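Local coordinates for protein uncharacterized tRNA/rRNA methyltransferase HI_0380 (Haemophilus influenzae, PDB 3ILK) that probably binds RNA and methylates it with S-adenosyl-L-methionine as the methyl donor, although its actual substrate remains uncharacterized, at residues Val11-Ser16 with Asp66-Ala71; Tyr189-Tyr194 with Lys208-Tyr213; Asn61-Asp66 with Ala71-Ser76. All coordinates share one frame; numbering follows the deposited sequence.

How the contacts relate
From the N terminus, the chain first lays down strand 8-13, whose end waits some fifty residues for helix 68-71 to come back over it and close contact 1. Before that loop is complete, strand 63-65 opens contact 3, which the turn after the helix closes. The two contacts therefore cross along the sequence. They share Asp66 and Ala71, and their centres lie about 8 Å apart, so helix 68-71 and its exit are tied to the same parallel sheet. Contact 2 follows later as a separate, short loop between helices 180-197 and 204-216. Its centre is about 67 Å from that of contact 1, on the other side of the chain's centre.

Contact 1: Val11-Ser16 with Asp66-Ala71; sequences VLIETS and DSFDEA
Val11 meets Ala71, and two residues further along the strand Ile13 meets Phe68, so one side of strand 8-13 receives one turn of helix. From its CB, aimed at the helix, Val11 sends out two branches. Its CG1, trans to the backbone N at chi1 -179°, lands on the methyl group of Ala71, with CG1 3.6 Å from CB. The other branch, CG2, lies 3.7 Å from Ala71 O, the carbonyl that also accepts a hydrogen bond from Arg9 NH1. Ile13 reaches its partner with its terminal methyl: CD1 comes within 4.3 Å of Phe68 CD2, approaching the ring obliquely. Val112 of the next strand also touches both Ile13 and Phe68, making this a small apolar cluster. The helix is started by Ser67 at the N-cap, whose OG accepts from Glu70 N at 3.0 Å and nearly straight, 168°; the same hydroxyl donates to Glu70 OE2 on the anti side of the carboxylate. A short helix laid over parallel strands, with Ile13 close to Gly114, a probable S-adenosyl-L-methionine-binding residue by similarity, is consistent with the alpha/beta SPOUT methyltransferase fold.

Contact 2: Tyr189-Tyr194 with Lys208-Tyr213; sequences YTERIY and KLKRLY
This is a light side-chain contact between two successive helices of the C-terminal helical part, 180-197 and 204-216, well away from the presumed cofactor site. Only 88 Å² is buried between the segments, and the closest pair of CA atoms, those of Thr190 and Leu209, is 9.5 Å apart. Two pairs of side chains bridge the helices. In the buried pair, both residues point across at each other, and the methyl CG2 of Thr190 comes to 4.2 Å from Leu209 CD1. The threonine hydroxyl is occupied within its own helix, where OG1 is hydrogen-bonded to Phe186 O, which leaves the methyl to make the apolar touch. One residue on, towards the partly exposed side, Glu191 and Lys210 bring unlike charges together. The glutamate runs out extended beyond CG, while the lysine bends at its last torsion, chi4 -147°, and the two chains cross at about a right angle. OE2 of Glu191 stays 4.0 Å from NZ of Lys210, beyond salt-bridge distance, so the attraction is probably modest; Asp188 adds a second negative charge beside that carboxylate. Around the pair, Met206 packs on Thr190 and Glu191, Leu230 of helix 220-240 also touches Thr190, and Met229 of the second subunit packs against Leu209, so this helix pair lies at the dimer interface.

Contact 3: Asn61-Asp66 with Ala71-Ser76; sequences NARVVD and AVDDCS
Ala71, at the end of helix 68-71, is the first residue of its segment to meet strand 63-65, and its partner there is Val65. The valine lays CG2 against the start of the residue, 3.5 Å from Ala71 N, and the same methyl is 3.7 Å from Ala71 CB. A chi1 of -59° puts CG2 between the valine's own backbone N and carbonyl carbon, and from there it reaches the helix. Val72 then leaves the helical conformation and opens a type II beta turn, closed by the bond from Cys75 N to Val72 O at 3.0 Å; its own side chain heads away from the strand. Asp73 comes next and faces Arg63. Their charged groups stand apart, NH1 of Arg63 being 4.5 Å from OD1 of Asp73, and a water sits between them. It accepts from Arg63 NH1 at 2.7 Å, lying in the guanidinium plane at its edge, and donates to Asp73 OD1, also at 2.7 Å. Asp74, with a positive phi of 72° at the third position of the turn, sends its carboxylate to Lys108 in a salt bridge. Arg9 holds the carbonyl of Asp73, and its guanidinium lies close to that of Arg63; the nearby negative charge of Asp73 may partly offset the two. The contact thus grades from apolar packing at Ala71 to a solvent-mediated charge pair at Asp73, whose attraction is likely softened by the intervening water.

Contact 1: Val11-Ser16 with Asp66-Ala71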
# COMPACT_ATOMS: atom_id res chain seq x y z
N VAL A 11 8.20 0.47 24.53
CA VAL A 11 7.87 0.59 25.95
C VAL A 11 6.38 0.85 26.11
O VAL A 11 5.85 1.77 25.53
CB VAL A 11 8.65 1.76 26.62
CG1 VAL A 11 8.26 1.84 28.15
CG2 VAL A 11 10.23 1.62 26.33
N LEU A 12 5.70 0.08 26.95
CA LEU A 12 4.31 0.31 27.23
C LEU A 12 4.10 0.78 28.69
O LEU A 12 4.33 0.01 29.69
CB LEU A 12 3.51 -0.99 27.00
CG LEU A 12 3.74 -1.82 25.73
CD1 LEU A 12 2.75 -3.05 25.70
CD2 LEU A 12 3.60 -1.00 24.44
N ILE A 13 3.67 2.05 28.81
CA ILE A 13 3.40 2.67 30.12
C ILE A 13 2.09 2.25 30.73
O ILE A 13 1.02 2.58 30.21
CB ILE A 13 3.37 4.19 30.04
CG1 ILE A 13 4.61 4.74 29.27
CG2 ILE A 13 3.32 4.80 31.44
CD1 ILE A 13 5.97 4.35 29.87
N GLU A 14 2.19 1.59 31.88
CA GLU A 14 1.01 1.19 32.68
C GLU A 14 -0.08 0.63 31.85
O GLU A 14 -1.08 1.27 31.67
CB GLU A 14 0.46 2.36 33.50
CG GLU A 14 1.53 2.97 34.38
CD GLU A 14 1.02 4.16 35.17
OE1 GLU A 14 -0.22 4.29 35.39
OE2 GLU A 14 1.85 4.94 35.63
N THR A 15 0.10 -0.59 31.35
CA THR A 15 -0.96 -1.24 30.62
C THR A 15 -1.98 -1.65 31.67
O THR A 15 -1.61 -1.85 32.82
CB THR A 15 -0.45 -2.53 29.94
OG1 THR A 15 0.10 -3.43 30.95
CG2 THR A 15 0.59 -2.20 28.89
N SER A 16 -3.23 -1.77 31.24
CA SER A 16 -4.36 -2.17 32.07
C SER A 16 -4.71 -3.64 31.90
O SER A 16 -4.22 -4.51 32.68
CB SER A 16 -5.59 -1.33 31.74
OG SER A 16 -5.31 0.05 31.94
N ASP A 66 9.67 -0.23 37.00
CA ASP A 66 8.83 0.63 37.78
C ASP A 66 8.93 2.11 37.38
O ASP A 66 8.22 2.92 37.93
CB ASP A 66 9.26 0.50 39.26
CG ASP A 66 8.13 0.74 40.20
OD1 ASP A 66 6.97 0.67 39.72
OD2 ASP A 66 8.37 0.95 41.42
N SER A 67 9.83 2.47 36.46
CA SER A 67 10.04 3.88 36.16
C SER A 67 10.38 4.09 34.67
O SER A 67 10.84 3.15 33.95
CB SER A 67 11.19 4.43 37.03
OG SER A 67 12.47 4.27 36.40
N PHE A 68 10.18 5.33 34.23
CA PHE A 68 10.24 5.68 32.84
C PHE A 68 11.75 5.69 32.58
O PHE A 68 12.20 5.18 31.58
CB PHE A 68 9.57 7.07 32.63
CG PHE A 68 9.78 7.66 31.28
CD1 PHE A 68 11.00 8.29 30.95
CD2 PHE A 68 8.78 7.59 30.31
CE1 PHE A 68 11.20 8.82 29.72
CE2 PHE A 68 8.96 8.14 29.02
CZ PHE A 68 10.20 8.75 28.72
N ASP A 69 12.51 6.26 33.52
CA ASP A 69 13.97 6.28 33.45
C ASP A 69 14.60 4.91 33.24
O ASP A 69 15.45 4.74 32.35
CB ASP A 69 14.57 6.98 34.70
CG ASP A 69 14.43 8.48 34.62
OD1 ASP A 69 13.82 8.97 33.65
OD2 ASP A 69 14.93 9.20 35.51
N GLU A 70 14.16 3.92 34.00
CA GLU A 70 14.66 2.56 33.77
C GLU A 70 14.19 2.06 32.40
O GLU A 70 15.00 1.48 31.63
CB GLU A 70 14.24 1.61 34.90
CG GLU A 70 15.00 1.88 36.17
CD GLU A 70 14.29 1.33 37.40
OE1 GLU A 70 14.94 0.59 38.15
OE2 GLU A 70 13.10 1.66 37.62
N ALA A 71 12.92 2.35 32.06
CA ALA A 71 12.34 1.85 30.80
C ALA A 71 13.13 2.30 29.58
O ALA A 71 13.16 1.61 28.60
CB ALA A 71 10.87 2.22 30.65

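Contact 2: Tyr189-Tyr194 with Lys208-Tyr213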
# COMPACT_ATOMS: atom_id res chain seq x y z
N TYR A 189 13.68 5.77 -38.34
CA TYR A 189 13.00 4.51 -38.59
C TYR A 189 11.47 4.63 -38.36
O TYR A 189 10.70 4.22 -39.22
CB TYR A 189 13.64 3.40 -37.72
CG TYR A 189 13.26 1.94 -38.04
CD1 TYR A 189 12.65 1.57 -39.24
CD2 TYR A 189 13.60 0.92 -37.13
CE1 TYR A 189 12.38 0.25 -39.54
CE2 TYR A 189 13.29 -0.43 -37.39
CZ TYR A 189 12.68 -0.75 -38.60
OH TYR A 189 12.39 -2.07 -38.88
N THR A 190 11.05 5.16 -37.21
CA THR A 190 9.65 5.52 -36.96
C THR A 190 9.07 6.37 -38.11
O THR A 190 7.99 6.06 -38.65
CB THR A 190 9.50 6.29 -35.62
OG1 THR A 190 9.98 5.48 -34.53
CG2 THR A 190 8.05 6.71 -35.36
N GLU A 191 9.79 7.43 -38.50
CA GLU A 191 9.36 8.33 -39.58
C GLU A 191 9.13 7.62 -40.90
O GLU A 191 8.02 7.66 -41.46
CB GLU A 191 10.38 9.42 -39.87
CG GLU A 191 10.96 10.14 -38.67
CD GLU A 191 11.85 11.30 -39.08
OE1 GLU A 191 11.56 11.95 -40.12
OE2 GLU A 191 12.85 11.56 -38.36
N ARG A 192 10.20 7.01 -41.42
CA ARG A 192 10.12 6.20 -42.63
C ARG A 192 8.91 5.23 -42.62
O ARG A 192 8.12 5.20 -43.57
CB ARG A 192 11.41 5.42 -42.88
CG ARG A 192 11.33 4.61 -44.18
CD ARG A 192 12.61 3.92 -44.55
NE ARG A 192 12.66 2.55 -44.04
CZ ARG A 192 13.56 2.13 -43.16
NH1 ARG A 192 14.48 2.98 -42.70
NH2 ARG A 192 13.56 0.87 -42.75
N ILE A 193 8.77 4.46 -41.55
CA ILE A 193 7.70 3.45 -41.47
C ILE A 193 6.31 4.09 -41.49
O ILE A 193 5.41 3.66 -42.23
CB ILE A 193 7.90 2.50 -40.23
CG1 ILE A 193 9.05 1.50 -40.50
CG2 ILE A 193 6.59 1.79 -39.81
CD1 ILE A 193 8.83 0.55 -41.71
N TYR A 194 6.14 5.15 -40.70
CA TYR A 194 4.84 5.79 -40.59
C TYR A 194 4.50 6.71 -41.75
O TYR A 194 3.33 7.01 -41.99
CB TYR A 194 4.66 6.39 -39.20
CG TYR A 194 4.38 5.29 -38.20
CD1 TYR A 194 3.07 4.89 -37.93
CD2 TYR A 194 5.42 4.60 -37.57
CE1 TYR A 194 2.81 3.84 -37.03
CE2 TYR A 194 5.17 3.55 -36.69
CZ TYR A 194 3.85 3.19 -36.41
OH TYR A 194 3.60 2.15 -35.54
N LYS A 208 6.67 16.01 -31.78
CA LYS A 208 5.98 15.66 -30.55
C LYS A 208 6.46 14.32 -30.03
O LYS A 208 6.52 14.12 -28.82
CB LYS A 208 4.45 15.64 -30.75
CG LYS A 208 3.83 17.02 -30.93
CD LYS A 208 2.43 17.06 -30.33
CE LYS A 208 1.52 18.03 -31.07
NZ LYS A 208 0.11 17.53 -31.00
N LEU A 209 6.82 13.42 -30.95
CA LEU A 209 7.35 12.11 -30.57
C LEU A 209 8.71 12.20 -29.91
O LEU A 209 8.96 11.54 -28.90
CB LEU A 209 7.37 11.14 -31.75
CG LEU A 209 5.99 10.58 -32.12
CD1 LEU A 209 6.09 9.93 -33.49
CD2 LEU A 209 5.42 9.59 -31.09
N LYS A 210 9.60 13.03 -30.48
CA LYS A 210 10.93 13.20 -29.91
C LYS A 210 10.77 13.79 -28.51
O LYS A 210 11.36 13.29 -27.55
CB LYS A 210 11.81 14.08 -30.81
CG LYS A 210 12.17 13.39 -32.12
CD LYS A 210 12.79 14.36 -33.13
CE LYS A 210 12.66 13.78 -34.52
NZ LYS A 210 13.79 14.12 -35.40
N ARG A 211 9.95 14.82 -28.40
CA ARG A 211 9.67 15.44 -27.12
C ARG A 211 9.23 14.38 -26.09
O ARG A 211 9.77 14.30 -24.99
CB ARG A 211 8.60 16.51 -27.31
CG ARG A 211 8.38 17.40 -26.12
CD ARG A 211 7.08 18.16 -26.31
NE ARG A 211 6.63 18.80 -25.08
CZ ARG A 211 5.61 18.39 -24.33
NH1 ARG A 211 4.90 17.32 -24.68
NH2 ARG A 211 5.29 19.05 -23.23
N LEU A 212 8.28 13.55 -26.49
CA LEU A 212 7.78 12.46 -25.65
C LEU A 212 8.89 11.50 -25.20
O LEU A 212 9.03 11.21 -24.00
CB LEU A 212 6.73 11.67 -26.43
CG LEU A 212 6.38 10.28 -25.88
CD1 LEU A 212 5.72 10.43 -24.52
CD2 LEU A 212 5.52 9.54 -26.87
N TYR A 213 9.68 11.03 -26.17
CA TYR A 213 10.67 9.99 -25.91
C TYR A 213 11.90 10.51 -25.17
O TYR A 213 12.41 9.81 -24.29
CB TYR A 213 11.01 9.19 -27.19
CG TYR A 213 9.88 8.25 -27.55
CD1 TYR A 213 9.41 7.32 -26.62
CD2 TYR A 213 9.27 8.28 -28.81
CE1 TYR A 213 8.39 6.46 -26.92
CE2 TYR A 213 8.20 7.39 -29.12
CZ TYR A 213 7.78 6.49 -28.17
OH TYR A 213 6.72 5.60 -28.41

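Contact 3: Asn61-Asp66 with Ala71-Ser76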
# COMPACT_ATOMS: atom_id res chain seq x y z
N ASN A 61 10.18 -12.53 27.29
CA ASN A 61 11.45 -11.82 27.37
C ASN A 61 11.32 -10.35 27.72
O ASN A 61 12.30 -9.66 27.86
CB ASN A 61 12.26 -12.06 26.07
CG ASN A 61 12.79 -13.52 25.98
OD1 ASN A 61 12.55 -14.22 25.02
ND2 ASN A 61 13.51 -13.95 26.98
N ALA A 62 10.10 -9.86 27.88
CA ALA A 62 9.90 -8.46 28.18
C ALA A 62 10.53 -8.06 29.49
O ALA A 62 10.53 -8.80 30.45
CB ALA A 62 8.41 -8.08 28.18
N ARG A 63 11.16 -6.88 29.47
CA ARG A 63 11.51 -6.16 30.67
C ARG A 63 10.26 -5.68 31.42
O ARG A 63 9.24 -5.35 30.82
CB ARG A 63 12.32 -4.93 30.32
CG ARG A 63 13.62 -5.27 29.91
CD ARG A 63 14.46 -4.02 29.74
NE ARG A 63 15.69 -4.48 29.12
CZ ARG A 63 16.79 -3.78 29.01
NH1 ARG A 63 16.84 -2.54 29.49
NH2 ARG A 63 17.84 -4.35 28.43
N VAL A 64 10.40 -5.61 32.73
CA VAL A 64 9.37 -5.04 33.57
C VAL A 64 10.01 -4.18 34.63
O VAL A 64 10.69 -4.68 35.54
CB VAL A 64 8.53 -6.09 34.24
CG1 VAL A 64 7.35 -5.39 34.90
CG2 VAL A 64 8.05 -7.08 33.23
N VAL A 65 9.75 -2.88 34.51
CA VAL A 65 10.35 -1.90 35.40
C VAL A 65 9.25 -1.00 35.99
O VAL A 65 8.09 -1.00 35.53
CB VAL A 65 11.48 -1.04 34.70
CG1 VAL A 65 12.62 -1.95 34.16
CG2 VAL A 65 10.91 -0.12 33.55
N ASP A 66 9.67 -0.23 37.00
CA ASP A 66 8.83 0.63 37.78
C ASP A 66 8.93 2.11 37.38
O ASP A 66 8.22 2.92 37.93
CB ASP A 66 9.26 0.50 39.26
CG ASP A 66 8.13 0.74 40.20
OD1 ASP A 66 6.97 0.67 39.72
OD2 ASP A 66 8.37 0.95 41.42
N ALA A 71 12.92 2.35 32.06
CA ALA A 71 12.34 1.85 30.80
C ALA A 71 13.13 2.30 29.58
O ALA A 71 13.16 1.61 28.60
CB ALA A 71 10.87 2.22 30.65
N VAL A 72 13.80 3.46 29.65
CA VAL A 72 14.56 3.99 28.52
C VAL A 72 16.05 3.98 28.74
O VAL A 72 16.80 4.57 27.94
CB VAL A 72 14.14 5.42 28.15
CG1 VAL A 72 12.65 5.51 27.72
CG2 VAL A 72 14.47 6.42 29.30
N ASP A 73 16.49 3.34 29.82
CA ASP A 73 17.91 3.07 30.11
C ASP A 73 18.66 2.68 28.82
O ASP A 73 18.24 1.77 28.09
CB ASP A 73 17.99 1.90 31.14
CG ASP A 73 19.43 1.47 31.49
OD1 ASP A 73 19.84 0.35 31.09
OD2 ASP A 73 20.12 2.21 32.21
N ASP A 74 19.75 3.37 28.52
CA ASP A 74 20.59 2.93 27.43
C ASP A 74 20.00 3.14 26.04
O ASP A 74 20.51 2.57 25.07
CB ASP A 74 20.99 1.45 27.59
CG ASP A 74 22.44 1.19 27.20
OD1 ASP A 74 22.71 0.25 26.41
OD2 ASP A 74 23.31 1.93 27.69
N CYS A 75 18.95 3.95 25.92
CA CYS A 75 18.48 4.42 24.60
C CYS A 75 18.72 5.92 24.47
O CYS A 75 18.17 6.70 25.25
CB CYS A 75 16.99 4.13 24.42
SG CYS A 75 16.58 2.40 24.60
N SER A 76 19.52 6.34 23.48
CA SER A 76 19.82 7.76 23.39
C SER A 76 18.87 8.49 22.44
O SER A 76 18.96 9.72 22.30
CB SER A 76 21.30 7.96 23.00
OG SER A 76 21.48 7.41 21.71
O HOH W 1 19.24 -1.39 29.15